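26S proteasome regulatory subunit rpn10 (Schizosaccharomyces pombe, PDB 2X5N) protects ubiquitin chains from disassembly by deubiquitinating enzymes, promoting protein degradation, as a ubiquitin-binding regulatory subunit of the 26S proteasome. Local coordinates at residues 175-178 against 179-183. Residues are numbered along the deposited sequence; the frame is centred on the assembly and turned at random. Where two conformers were deposited one is given.
Sequences QLLS and DLVNQ
Leu177 and Val181 pack one turn apart, a local i to i+4 contact in the short helix 177-182, the last of the chain, which lies close to strand 166-170 and helix 24-42. Three i to i+4 backbone bonds build it: Leu180 N to Leu176 O at 3.0 Å, Val181 N to Leu177 O at 2.8 Å, and a more bent one from Asn182 N to Ser178 O (150° at the hydrogen). On the buried side Leu177 CD1 rests 3.8 Å from Val181 CG2, the two side chains running alongside each other. In this von Willebrand factor A domain, a central sheet flanked by helices, that pair faces Ile143 and Ile141 of strand 136-143, while Thr31 and Met34 of helix 24-42 also touch it. Leu180 touches Ile170 of strand 166-170 and crosses Gln175 at about a right angle, CD2 3.6 Å from Gln175 OE1. At the N-terminal end of the helix Leu176 is the N-cap, and a water joins its N to Asp179 OD2. With CG beside its own backbone N (chi1 -68°), Asp179 sends that carboxylate back along Leu176, OD2 3.5 Å from Leu176 CB. Two further waters donate to Gln175 OE1; one also donates to Gln183 OE1, the other accepts from Gln183 NE2.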
loop_
_atom_site.group_PDB
_atom_site.type_symbol
_atom_site.label_atom_id
_atom_site.label_comp_id
_atom_site.label_asym_id
_atom_site.label_seq_id
_atom_site.Cartn_x
_atom_site.Cartn_y
_atom_site.Cartn_z
ATOM N N GLN A 175 15.955 -11.219 -7.116
ATOM C CA GLN A 175 15.926 -9.817 -7.523
ATOM C C GLN A 175 15.250 -8.995 -6.439
ATOM O O GLN A 175 14.655 -9.538 -5.529
ATOM C CB GLN A 175 15.238 -9.650 -8.877
ATOM C CG GLN A 175 15.976 -10.411 -9.996
ATOM C CD GLN A 175 15.632 -9.939 -11.395
ATOM O OE1 GLN A 175 14.692 -9.177 -11.601
ATOM N NE2 GLN A 175 16.400 -10.400 -12.374
ATOM N N LEU A 176 15.354 -7.681 -6.542
ATOM C CA LEU A 176 14.849 -6.798 -5.507
ATOM C C LEU A 176 13.407 -6.415 -5.739
ATOM O O LEU A 176 13.023 -6.042 -6.852
ATOM C CB LEU A 176 15.676 -5.528 -5.445
ATOM C CG LEU A 176 17.174 -5.748 -5.190
ATOM C CD1 LEU A 176 17.876 -4.422 -4.989
ATOM C CD2 LEU A 176 17.391 -6.664 -3.992
ATOM N N LEU A 177 12.601 -6.506 -4.689
ATOM C CA LEU A 177 11.191 -6.199 -4.818
ATOM C C LEU A 177 10.958 -4.812 -5.386
ATOM O O LEU A 177 10.088 -4.619 -6.228
ATOM C CB LEU A 177 10.523 -6.338 -3.452
ATOM C CG LEU A 177 9.003 -6.068 -3.393
ATOM C CD1 LEU A 177 8.228 -7.037 -4.284
ATOM C CD2 LEU A 177 8.513 -6.130 -1.976
ATOM N N SER A 178 11.732 -3.842 -4.927
ATOM C CA SER A 178 11.531 -2.473 -5.380
ATOM C C SER A 178 11.726 -2.362 -6.885
ATOM O O SER A 178 10.969 -1.687 -7.564
ATOM C CB SER A 178 12.453 -1.510 -4.632
ATOM O OG SER A 178 13.814 -1.861 -4.810
ATOM N N ASP A 179 12.738 -3.040 -7.414
ATOM C CA ASP A 179 12.987 -3.028 -8.852
ATOM C C ASP A 179 11.833 -3.686 -9.589
ATOM O O ASP A 179 11.370 -3.181 -10.601
ATOM C CB ASP A 179 14.299 -3.742 -9.184
ATOM C CG ASP A 179 15.519 -2.989 -8.668
ATOM O OD1 ASP A 179 15.473 -1.748 -8.626
ATOM O OD2 ASP A 179 16.511 -3.635 -8.294
ATOM N N LEU A 180 11.391 -4.834 -9.101
ATOM C CA LEU A 180 10.290 -5.552 -9.743
ATOM C C LEU A 180 8.992 -4.748 -9.736
ATOM O O LEU A 180 8.303 -4.673 -10.744
ATOM C CB LEU A 180 10.111 -6.909 -9.073
ATOM C CG LEU A 180 11.292 -7.850 -9.326
ATOM C CD1 LEU A 180 11.253 -9.022 -8.360
ATOM C CD2 LEU A 180 11.276 -8.347 -10.776
ATOM N N VAL A 181 8.660 -4.122 -8.615
ATOM C CA VAL A 181 7.473 -3.277 -8.569
ATOM C C VAL A 181 7.660 -2.019 -9.439
ATOM O O VAL A 181 6.715 -1.516 -10.052
ATOM C CB VAL A 181 7.079 -2.917 -7.126
ATOM C CG1 VAL A 181 5.843 -2.049 -7.125
ATOM C CG2 VAL A 181 6.830 -4.189 -6.301
ATOM N N ASN A 182 8.869 -1.494 -9.488
ATOM C CA ASN A 182 9.127 -0.350 -10.349
ATOM C C ASN A 182 8.874 -0.715 -11.818
ATOM O O ASN A 182 8.514 0.157 -12.606
ATOM C CB ASN A 182 10.549 0.180 -10.155
ATOM C CG ASN A 182 10.761 1.542 -10.790
ATOM O OD1 ASN A 182 9.927 2.415 -10.691
ATOM N ND2 ASN A 182 11.902 1.726 -11.435
ATOM N N GLN A 183 9.014 -2.000 -12.159
ATOM C CA GLN A 183 8.823 -2.515 -13.513
ATOM C C GLN A 183 7.373 -2.919 -13.786
ATOM O O GLN A 183 7.040 -3.434 -14.869
ATOM C CB GLN A 183 9.723 -3.755 -13.714
ATOM C CG GLN A 183 11.238 -3.450 -13.716
ATOM C CD GLN A 183 12.122 -4.672 -13.412
ATOM O OE1 GLN A 183 11.749 -5.820 -13.671
ATOM N NE2 GLN A 183 13.308 -4.415 -12.867
HETATM O O HOH W 1 13.247 -8.267 -13.697
HETATM O O HOH W 2 15.155 -6.526 -11.170
HETATM O O HOH W 3 16.635 -6.341 -8.812
#